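Side-chain contacts in ammonium transporter (Kuenenia stuttgartiensis, PDB 6EU6), which probably senses ammonium at the cell membrane, as the transporter-like (Amt) part of a histidine kinase that signals across it: residues I4-N7 against I8-W12; C18-F21 against L22-L25; F34-S37 against K38-I41; T153-L156 against K157-F161; T334-V337 against A338-Q342. One frame throughout, in Å; residues are numbered along the deposited sequence.

Contact 1 (I4-N7 against I8-W12)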
# COMPACT_ATOMS: atom_id res chain seq x y z
N ILE A 4 -4.96 -11.77 -26.46
CA ILE A 4 -3.92 -11.19 -25.64
C ILE A 4 -4.31 -9.81 -25.10
O ILE A 4 -4.05 -9.55 -23.90
CB ILE A 4 -2.59 -11.14 -26.40
CG1 ILE A 4 -2.10 -12.58 -26.55
CG2 ILE A 4 -1.55 -10.35 -25.64
CD1 ILE A 4 -0.80 -12.69 -27.29
N GLN A 5 -4.90 -8.93 -25.94
CA GLN A 5 -5.43 -7.65 -25.45
C GLN A 5 -6.51 -7.84 -24.34
O GLN A 5 -6.54 -7.08 -23.36
CB GLN A 5 -5.96 -6.77 -26.59
CG GLN A 5 -6.40 -5.34 -26.12
CD GLN A 5 -5.30 -4.32 -25.66
OE1 GLN A 5 -4.22 -4.12 -26.28
NE2 GLN A 5 -5.60 -3.64 -24.57
N ILE A 6 -7.35 -8.85 -24.48
CA ILE A 6 -8.34 -9.14 -23.45
C ILE A 6 -7.65 -9.51 -22.14
O ILE A 6 -8.08 -9.05 -21.07
CB ILE A 6 -9.28 -10.27 -23.86
CG1 ILE A 6 -10.29 -9.77 -24.93
CG2 ILE A 6 -10.05 -10.78 -22.66
CD1 ILE A 6 -11.13 -10.88 -25.56
N ASN A 7 -6.58 -10.31 -22.21
CA ASN A 7 -5.78 -10.67 -21.03
C ASN A 7 -5.13 -9.47 -20.34
O ASN A 7 -5.15 -9.39 -19.13
CB ASN A 7 -4.66 -11.64 -21.37
CG ASN A 7 -5.17 -13.04 -21.56
OD1 ASN A 7 -6.31 -13.30 -21.22
ND2 ASN A 7 -4.33 -13.94 -22.11
N ILE A 8 -4.59 -8.56 -21.11
CA ILE A 8 -3.98 -7.32 -20.59
C ILE A 8 -5.08 -6.48 -19.90
O ILE A 8 -4.80 -5.80 -18.92
CB ILE A 8 -3.42 -6.58 -21.80
CG1 ILE A 8 -2.16 -7.29 -22.27
CG2 ILE A 8 -3.13 -5.15 -21.54
CD1 ILE A 8 -1.71 -6.81 -23.64
N ASN A 9 -6.29 -6.50 -20.45
CA ASN A 9 -7.37 -5.68 -19.98
C ASN A 9 -7.87 -6.21 -18.64
O ASN A 9 -8.12 -5.44 -17.70
CB ASN A 9 -8.52 -5.65 -20.98
CG ASN A 9 -8.25 -4.80 -22.16
OD1 ASN A 9 -7.29 -4.06 -22.29
ND2 ASN A 9 -9.10 -4.95 -23.12
N HIS A 10 -7.93 -7.53 -18.51
CA HIS A 10 -8.16 -8.17 -17.21
C HIS A 10 -7.12 -7.81 -16.18
O HIS A 10 -7.44 -7.45 -15.07
CB HIS A 10 -8.19 -9.70 -17.30
CG HIS A 10 -9.47 -10.25 -17.80
ND1 HIS A 10 -10.56 -10.43 -16.99
CD2 HIS A 10 -9.82 -10.76 -19.00
CE1 HIS A 10 -11.55 -10.95 -17.67
NE2 HIS A 10 -11.13 -11.15 -18.89
N LEU A 11 -5.86 -7.90 -16.56
CA LEU A 11 -4.80 -7.61 -15.66
C LEU A 11 -4.95 -6.19 -15.10
O LEU A 11 -4.81 -6.00 -13.86
CB LEU A 11 -3.46 -7.78 -16.36
CG LEU A 11 -2.19 -7.42 -15.58
CD1 LEU A 11 -2.15 -8.16 -14.25
CD2 LEU A 11 -0.97 -7.75 -16.44
N TRP A 12 -5.19 -5.21 -15.98
CA TRP A 12 -5.24 -3.83 -15.50
C TRP A 12 -6.48 -3.62 -14.61
O TRP A 12 -6.39 -3.08 -13.49
CB TRP A 12 -5.19 -2.84 -16.63
CG TRP A 12 -5.46 -1.39 -16.20
CD1 TRP A 12 -6.33 -0.51 -16.79
CD2 TRP A 12 -4.86 -0.67 -15.11
NE1 TRP A 12 -6.31 0.68 -16.15
CE2 TRP A 12 -5.40 0.63 -15.12
CE3 TRP A 12 -3.91 -1.01 -14.10
CZ2 TRP A 12 -5.06 1.61 -14.16
CZ3 TRP A 12 -3.56 -0.04 -13.13
CH2 TRP A 12 -4.14 1.27 -13.19
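Asn9 OD1 is gripped by two donors. Within the helix, Gln5 NE2 reaches it at 2.9 Å with a somewhat bent N-H...O angle of 144°, and from a loop outside the helix the backbone N-H of Val231 binds the same oxygen. The NE2 donor stands tilted from the carbonyl plane of Asn9, and the two amide planes are 57° apart. Gln5 gets there by a kink: CG runs anti to the backbone N, and the bend at chi2 (70°) swings the amide along the helix toward Asn9. Exchanging Asn9 for an alanine would probably leave the N-H of Val231 without its acceptor and Gln5 NE2 with little more than its weak bond to Val231 O. The other end of the Gln5 amide faces the next protomer, where OE1 accepts from Asn7 ND2 of the third subunit; in turn Asn7 ND2 donates to Gln5 OE1 of the second. One turn round, Ile6 CG2 lies alongside the His10 ring, 3.7 Å from its CD2, while ND1 of that ring pairs with Ser95. On the side turned to the other subunits, Ile4 CG2 meets Ile8 CD1 at 4.1 Å, and both isoleucines pack on their counterparts in neighbouring subunits. Beneath the side chains run regular helical bonds, among them Ile8 N to Ile4 O and His10 N to Ile6 O, each 3.0 Å. A first helix lined with isoleucines and tied by a repeating Gln-Asn bond fits the subunit interface of the Amt family trimer.

Contact 2 (C18-F21 against L22-L25); sequences CMVF and LMQL
Val20 and Met23 sit one turn apart on the long helix 2-34, a membrane-spanning helix of the Amt fold, and their side chains meet at a slant. Val20 CG1 approaches the sulfur, with 4.2 Å between it and Met23 SD. The thioether reaches back because Met23 CG lies anti to its own carbonyl carbon (chi1 -66°), and the chain then runs past the Val20 carbonyl; both residues also pack on Phe223 of helix 206-226. Phe21 is turned differently. Its ring projects from the side of the helix into the interface, meeting Trp217 and, edge-to-face, Phe221 of the second subunit. Gln24, by contrast, folds back over the preceding turn, its CG 3.3 Å from Phe21 O, while its OE1 accepts a bond from Thr51.

Locally the helix takes on 3-10 character: Met23 N bonds Val20 O at 3.0 Å, keeping only a weak bond to Met19 O, and Gln24 N bonds Phe21 O at 2.9 Å, with both donors well above the carbonyl planes. Gln24 N remains 3.8 Å from Val20 O, too far for the usual four-residue bond. A water bridges there instead: it donates to Val20 O at 2.6 Å and accepts from Gln24 NE2 at 2.9 Å.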
# COMPACT_ATOMS: atom_id res chain seq x y z
N CYS A 18 -7.84 -3.84 -7.04
CA CYS A 18 -7.11 -4.06 -5.81
C CYS A 18 -6.64 -2.70 -5.24
O CYS A 18 -6.63 -2.51 -4.02
CB CYS A 18 -5.90 -4.96 -6.03
SG CYS A 18 -6.33 -6.66 -6.49
N MET A 19 -6.25 -1.77 -6.10
CA MET A 19 -5.85 -0.45 -5.59
C MET A 19 -7.05 0.24 -4.92
O MET A 19 -6.94 0.93 -3.90
CB MET A 19 -5.28 0.42 -6.72
CG MET A 19 -4.04 -0.10 -7.34
SD MET A 19 -3.51 0.69 -8.85
CE MET A 19 -3.07 2.33 -8.24
N VAL A 20 -8.20 0.12 -5.55
CA VAL A 20 -9.44 0.66 -4.97
C VAL A 20 -9.85 -0.04 -3.67
O VAL A 20 -10.31 0.59 -2.70
CB VAL A 20 -10.61 0.57 -5.98
CG1 VAL A 20 -11.92 1.02 -5.34
CG2 VAL A 20 -10.28 1.45 -7.21
N PHE A 21 -9.58 -1.35 -3.57
CA PHE A 21 -9.80 -2.01 -2.28
C PHE A 21 -8.98 -1.32 -1.17
O PHE A 21 -9.41 -1.15 -0.04
CB PHE A 21 -9.42 -3.52 -2.36
CG PHE A 21 -9.58 -4.21 -1.07
CD1 PHE A 21 -10.82 -4.74 -0.70
CD2 PHE A 21 -8.53 -4.31 -0.20
CE1 PHE A 21 -10.95 -5.43 0.52
CE2 PHE A 21 -8.68 -4.96 1.04
CZ PHE A 21 -9.90 -5.49 1.40
N LEU A 22 -7.76 -0.96 -1.52
CA LEU A 22 -6.86 -0.34 -0.56
C LEU A 22 -7.34 1.07 -0.09
O LEU A 22 -6.99 1.48 1.02
CB LEU A 22 -5.47 -0.20 -1.17
CG LEU A 22 -4.33 -0.07 -0.17
CD1 LEU A 22 -4.25 -1.30 0.69
CD2 LEU A 22 -3.03 0.12 -0.92
N MET A 23 -8.22 1.70 -0.86
CA MET A 23 -8.93 2.89 -0.39
C MET A 23 -9.73 2.60 0.84
O MET A 23 -9.94 3.47 1.63
CB MET A 23 -9.82 3.46 -1.48
CG MET A 23 -9.03 3.99 -2.63
SD MET A 23 -10.10 4.55 -3.98
CE MET A 23 -10.76 6.11 -3.39
N GLN A 24 -10.20 1.38 1.02
CA GLN A 24 -10.95 1.04 2.24
C GLN A 24 -10.07 1.28 3.50
O GLN A 24 -10.54 1.67 4.60
CB GLN A 24 -11.42 -0.42 2.19
CG GLN A 24 -12.43 -0.70 1.11
CD GLN A 24 -13.81 -0.11 1.44
OE1 GLN A 24 -14.48 -0.48 2.43
NE2 GLN A 24 -14.19 0.86 0.68
N LEU A 25 -8.82 0.92 3.36
CA LEU A 25 -7.79 1.23 4.38
C LEU A 25 -7.56 2.75 4.50
O LEU A 25 -7.48 3.29 5.62
CB LEU A 25 -6.51 0.49 3.99
CG LEU A 25 -5.37 0.40 5.01
CD1 LEU A 25 -4.35 -0.61 4.52
CD2 LEU A 25 -4.68 1.70 5.21
O HOH W 1 -12.61 1.46 -1.72

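Contact 3 (F34-S37 against K38-I41); sequences FSQS and KNAI
The amides of Gln36 and Asn39, on the beta turn that leads from helix 2-34 into helix 40-67, stand nearly perpendicular, their planes 84° apart, on side chains that run side by side in the same direction. They meet through their nitrogens, Gln36 NE2 and Asn39 ND2 being 3.8 Å apart, so they do not bond each other. The Asn39 amide is held from outside: OD1 accepts from the backbone N of Leu399, and ND2 donates to Glu117 OE1, the same carboxylate oxygen that takes the backbone N-H of Gln36.

Gln36 O receives Asn39 N at 3.0 Å, closing a type I turn with Ser37 and Lys38 at its corners. Lys38 places CG between its backbone N and carbonyl carbon (chi1 66°) and then extends fully beside Gln36, its CE 3.5 Å from Gln36 OE1, before NZ ends on Lys396 O. Beneath the turn, Ser35 OG lies 3.8 Å from Ala40 CA, while the hydroxyl bonds Thr32 O, at the end of the preceding helix. A second turn overlaps the first: Ala40 N points almost straight at Ser37 O (3.3 Å, N-H...O 170°), although it approaches from well above the carbonyl plane.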
# COMPACT_ATOMS: atom_id res chain seq x y z
N PHE A 34 -9.19 11.76 11.89
CA PHE A 34 -10.14 12.86 12.13
C PHE A 34 -10.95 12.66 13.45
O PHE A 34 -11.61 13.53 13.88
CB PHE A 34 -11.11 13.02 10.96
CG PHE A 34 -10.72 14.06 9.97
CD1 PHE A 34 -9.78 13.77 8.98
CD2 PHE A 34 -11.29 15.32 9.99
CE1 PHE A 34 -9.41 14.72 8.05
CE2 PHE A 34 -10.92 16.28 9.06
CZ PHE A 34 -9.98 15.98 8.08
N SER A 35 -10.90 11.50 14.03
CA SER A 35 -11.74 11.20 15.16
C SER A 35 -11.04 11.62 16.47
O SER A 35 -9.83 11.82 16.55
CB SER A 35 -12.08 9.70 15.18
OG SER A 35 -11.21 8.89 15.97
N GLN A 36 -11.84 11.70 17.50
CA GLN A 36 -11.30 11.87 18.83
C GLN A 36 -10.71 10.56 19.19
O GLN A 36 -11.21 9.52 18.85
CB GLN A 36 -12.39 12.29 19.82
CG GLN A 36 -13.02 13.68 19.48
CD GLN A 36 -14.22 13.82 20.42
OE1 GLN A 36 -14.07 14.03 21.57
NE2 GLN A 36 -15.37 13.50 19.92
N SER A 37 -9.57 10.62 19.81
CA SER A 37 -8.85 9.45 20.25
C SER A 37 -9.70 8.40 21.00
O SER A 37 -9.58 7.20 20.72
CB SER A 37 -7.62 9.94 21.04
OG SER A 37 -7.39 9.02 22.03
N LYS A 38 -10.65 8.80 21.85
CA LYS A 38 -11.55 7.85 22.53
C LYS A 38 -12.52 7.02 21.68
O LYS A 38 -13.24 6.11 22.21
CB LYS A 38 -12.36 8.58 23.60
CG LYS A 38 -13.31 9.59 23.05
CD LYS A 38 -14.01 10.35 24.16
CE LYS A 38 -14.96 11.33 23.57
NZ LYS A 38 -15.66 12.04 24.64
N ASN A 39 -12.64 7.37 20.42
CA ASN A 39 -13.53 6.68 19.51
C ASN A 39 -12.85 5.91 18.38
O ASN A 39 -13.54 5.40 17.51
CB ASN A 39 -14.46 7.74 18.87
CG ASN A 39 -15.42 8.34 19.88
OD1 ASN A 39 -15.99 7.65 20.69
ND2 ASN A 39 -15.59 9.66 19.84
N ALA A 40 -11.51 5.93 18.35
CA ALA A 40 -10.71 5.38 17.27
C ALA A 40 -10.99 3.92 17.04
O ALA A 40 -11.01 3.46 15.91
CB ALA A 40 -9.23 5.51 17.61
N ILE A 41 -11.23 3.16 18.12
CA ILE A 41 -11.57 1.75 17.99
C ILE A 41 -12.86 1.59 17.24
O ILE A 41 -12.93 0.71 16.32
CB ILE A 41 -11.59 1.00 19.38
CG1 ILE A 41 -10.20 1.12 20.05
CG2 ILE A 41 -11.96 -0.47 19.20
CD1 ILE A 41 -10.17 0.63 21.52

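Contact 4 (T153-L156 against K157-F161)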
# COMPACT_ATOMS: atom_id res chain seq x y z
N THR A 153 -29.68 0.17 -21.90
CA THR A 153 -29.17 1.35 -21.26
C THR A 153 -30.02 1.74 -20.06
O THR A 153 -31.14 1.27 -19.86
CB THR A 153 -29.08 2.49 -22.27
OG1 THR A 153 -28.31 3.54 -21.71
CG2 THR A 153 -30.47 3.05 -22.61
N GLY A 154 -29.48 2.61 -19.24
CA GLY A 154 -30.23 3.13 -18.14
C GLY A 154 -30.80 4.43 -18.64
O GLY A 154 -30.23 5.08 -19.55
N TRP A 155 -31.89 4.87 -18.02
CA TRP A 155 -32.59 6.02 -18.57
C TRP A 155 -31.76 7.28 -18.52
O TRP A 155 -31.85 8.07 -19.41
CB TRP A 155 -33.98 6.21 -17.91
CG TRP A 155 -34.00 6.68 -16.48
CD1 TRP A 155 -33.98 5.91 -15.39
CD2 TRP A 155 -34.07 8.04 -16.02
NE1 TRP A 155 -33.99 6.70 -14.27
CE2 TRP A 155 -34.04 8.01 -14.63
CE3 TRP A 155 -34.03 9.29 -16.66
CZ2 TRP A 155 -34.04 9.16 -13.86
CZ3 TRP A 155 -34.04 10.42 -15.92
CH2 TRP A 155 -34.03 10.35 -14.52
N LEU A 156 -30.95 7.48 -17.47
CA LEU A 156 -30.13 8.68 -17.40
C LEU A 156 -29.02 8.73 -18.44
O LEU A 156 -28.75 9.77 -19.08
CB LEU A 156 -29.51 8.89 -16.03
CG LEU A 156 -30.16 9.81 -15.05
CD1 LEU A 156 -29.33 9.76 -13.75
CD2 LEU A 156 -30.28 11.22 -15.61
N LYS A 157 -28.36 7.62 -18.61
CA LYS A 157 -27.40 7.48 -19.69
C LYS A 157 -28.03 7.73 -21.09
O LYS A 157 -27.45 8.45 -21.94
CB LYS A 157 -26.80 6.10 -19.65
CG LYS A 157 -25.93 5.77 -20.84
CD LYS A 157 -24.76 6.73 -21.06
CE LYS A 157 -23.67 6.55 -19.99
NZ LYS A 157 -22.67 7.62 -20.04
N GLU A 158 -29.22 7.19 -21.28
CA GLU A 158 -30.02 7.41 -22.50
C GLU A 158 -30.16 8.93 -22.78
O GLU A 158 -30.03 9.38 -23.90
CB GLU A 158 -31.38 6.77 -22.33
CG GLU A 158 -32.32 7.05 -23.48
CD GLU A 158 -31.81 6.37 -24.69
OE1 GLU A 158 -31.67 5.15 -24.60
OE2 GLU A 158 -31.50 7.04 -25.69
N LEU A 159 -30.42 9.72 -21.74
CA LEU A 159 -30.47 11.20 -21.89
C LEU A 159 -29.11 11.84 -22.14
O LEU A 159 -29.05 13.04 -22.39
CB LEU A 159 -31.07 11.86 -20.68
CG LEU A 159 -32.51 11.49 -20.50
CD1 LEU A 159 -33.01 12.27 -19.31
CD2 LEU A 159 -33.41 11.71 -21.74
N GLY A 160 -28.01 11.06 -22.05
CA GLY A 160 -26.66 11.64 -22.25
C GLY A 160 -25.82 11.98 -20.99
O GLY A 160 -24.80 12.65 -21.09
N PHE A 161 -26.26 11.52 -19.83
CA PHE A 161 -25.51 11.72 -18.58
C PHE A 161 -24.12 11.05 -18.69
O PHE A 161 -24.02 9.93 -19.16
CB PHE A 161 -26.25 11.13 -17.40
CG PHE A 161 -25.64 11.46 -16.07
CD1 PHE A 161 -25.58 12.78 -15.62
CD2 PHE A 161 -25.12 10.47 -15.26
CE1 PHE A 161 -25.03 13.10 -14.39
CE2 PHE A 161 -24.56 10.79 -14.00
CZ PHE A 161 -24.49 12.11 -13.61
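Backbone bonds between Gly154 and Glu158 and between Leu156 and Phe161 hold this single short helix at its two ends. At the start, Gly154 is the N-cap residue, and its oxygen takes Glu158 N at 2.9 Å, nearly in line with the carbonyl; the same oxygen also receives the hydroxyl of Thr153. At the finish, Phe161 N returns to Leu156 O at 3.1 Å while Gly160 N bonds Lys157 O at 2.7 Å. This pair of bonds, with Gly160 at a positive phi of 100°, is a Schellman motif, and that backbone would jam any CB against the preceding carbonyl oxygen.

The lysine side chain follows the turn. Lys157 bends at both chi2 and chi3, curling NZ round to Phe161 O at 2.8 Å, in the carbonyl plane, and outside the segment NZ also forms a salt bridge with a bound MES molecule, probably from the crystallisation liquor. Near its root, Lys157 CG rests 3.4 Å from Thr153 OG1, the two side chains crossing at about a right angle.

The apolar contacts are few. Leu159 CD1 touches the edge of the Trp155 indole, 4.0 Å from CZ3, whereas Leu156 CG sits 3.9 Å above the plane of that ring, toward its rim. Leu156 CB also faces Phe161 CB.

The segment touches two longer helices: Trp155, Leu159 and Phe161 meet helix 353-385, while Leu156 and Phe161 meet Phe139 and Ala143 of helix 121-144; Trp155 also bonds through its backbone to Gly73, between strands 70-71 and 75-76.

Contact 5 (T334-V337 against A338-Q342); sequences TLCV and AIFAQ
Cys336 and Phe340 both carry their first side-chain branch anti to the carbonyl carbon, with chi1 at -79° and -67°, and one helical turn between them is enough to bring thiol and ring together. The sulfur comes at the ring edge: Cys336 SG lies 5.1 Å from the centroid of the Phe340 ring, 78° off its normal, a Cys sulfur-aromatic contact. SG is nearest to Phe340 CE2, and beside it Cys336 CB meets Phe340 CD2 at 3.9 Å. The carbonyl oxygen of Cys336 also lies near the ring plane at this edge, 3.5 Å from Phe340 CD2. Over one face, offset toward the rim, sits Ile339 CG2, 3.6 Å above the plane.

All of this belongs to the last turn of helix 322-340, where Ala341 is the first residue to leave helical angles. Phe340 N bonds Cys336 O at 2.8 Å, and Ala341 N reaches Val337 O at 3.0 Å to complete the turn. The carbonyl oxygens of Ala338 and Ala341 at the helix end are taken up by NH1 and NH2 of Arg353, consistent with a guanidinium closing off a C-terminus. Beyond the turn the Phe340 ring packs on Ser291, Ala294 and Ile295 of helix 289-312. Replacing Phe340 by a serine would probably open a gap against that helix and leave the Cys336 sulfur without its aromatic partner. On another side of the turn, Val337 CG1 lies 4.4 Å from Ala341 CB.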
# COMPACT_ATOMS: atom_id res chain seq x y z
N THR A 334 -19.07 16.62 -11.65
CA THR A 334 -20.05 16.14 -12.59
C THR A 334 -20.48 17.33 -13.51
O THR A 334 -20.61 17.15 -14.77
CB THR A 334 -21.20 15.53 -11.81
OG1 THR A 334 -20.71 14.35 -11.08
CG2 THR A 334 -22.40 15.15 -12.77
N LEU A 335 -20.71 18.51 -12.91
CA LEU A 335 -21.02 19.72 -13.73
C LEU A 335 -19.87 20.12 -14.66
O LEU A 335 -20.09 20.50 -15.81
CB LEU A 335 -21.43 20.89 -12.87
CG LEU A 335 -22.69 20.67 -12.06
CD1 LEU A 335 -22.85 21.87 -11.17
CD2 LEU A 335 -23.91 20.46 -12.96
N CYS A 336 -18.65 19.96 -14.19
CA CYS A 336 -17.42 20.32 -14.97
C CYS A 336 -17.21 19.46 -16.19
O CYS A 336 -16.57 19.91 -17.14
CB CYS A 336 -16.18 20.23 -14.07
SG CYS A 336 -15.93 21.65 -12.97
N VAL A 337 -17.77 18.25 -16.22
CA VAL A 337 -17.74 17.49 -17.41
C VAL A 337 -18.19 18.37 -18.64
O VAL A 337 -17.54 18.40 -19.71
CB VAL A 337 -18.73 16.32 -17.31
CG1 VAL A 337 -19.10 15.79 -18.72
CG2 VAL A 337 -18.19 15.20 -16.43
N ALA A 338 -19.32 19.04 -18.51
CA ALA A 338 -19.85 19.90 -19.62
C ALA A 338 -18.91 21.04 -20.01
O ALA A 338 -18.81 21.38 -21.19
CB ALA A 338 -21.25 20.46 -19.29
N ILE A 339 -18.24 21.61 -19.02
CA ILE A 339 -17.36 22.77 -19.23
C ILE A 339 -16.07 22.34 -19.84
O ILE A 339 -15.59 23.03 -20.74
CB ILE A 339 -17.09 23.50 -17.94
CG1 ILE A 339 -18.40 23.83 -17.27
CG2 ILE A 339 -16.24 24.74 -18.13
CD1 ILE A 339 -19.42 24.40 -18.23
N PHE A 340 -15.53 21.19 -19.44
CA PHE A 340 -14.13 20.90 -19.77
C PHE A 340 -13.87 19.75 -20.68
O PHE A 340 -12.75 19.65 -21.27
CB PHE A 340 -13.29 20.67 -18.48
CG PHE A 340 -13.13 21.89 -17.65
CD1 PHE A 340 -12.19 22.84 -17.97
CD2 PHE A 340 -13.94 22.14 -16.60
CE1 PHE A 340 -12.07 23.98 -17.23
CE2 PHE A 340 -13.83 23.25 -15.84
CZ PHE A 340 -12.88 24.20 -16.13
N ALA A 341 -14.80 18.83 -20.77
CA ALA A 341 -14.59 17.65 -21.54
C ALA A 341 -14.36 17.97 -23.01
O ALA A 341 -14.93 18.94 -23.54
CB ALA A 341 -15.75 16.69 -21.40
N GLN A 342 -13.50 17.17 -23.63
CA GLN A 342 -13.29 17.17 -25.07
C GLN A 342 -14.62 16.94 -25.78
O GLN A 342 -15.38 16.02 -25.43
CB GLN A 342 -12.28 16.09 -25.45
CG GLN A 342 -11.73 16.25 -26.84
CD GLN A 342 -11.14 17.63 -27.00
OE1 GLN A 342 -10.32 18.05 -26.18
NE2 GLN A 342 -11.60 18.39 -28.02

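How the contacts relate
Contacts 1 and 2 lie on the same helix, 2-34, with centres about 21 Å apart, and both meet the second subunit; contact 1 joins subunits largely through amides and isoleucines, whereas contact 2, wholly buried, relies on aromatic packing and a water. Contact 3, partly buried, follows in the link to helix 40-67 and is chiefly polar. Contacts 4 and 5 lie across the chain's centre from contact 3 and touch no other subunit. They meet each other, Phe161 CE1 lying 3.7 Å from Thr334 CG2, and both pack on helix 353-385. Both mark helix ends, but contact 4 closes on a glycine and has more exposed residues, while contact 5 is largely buried and sulfur-aromatic.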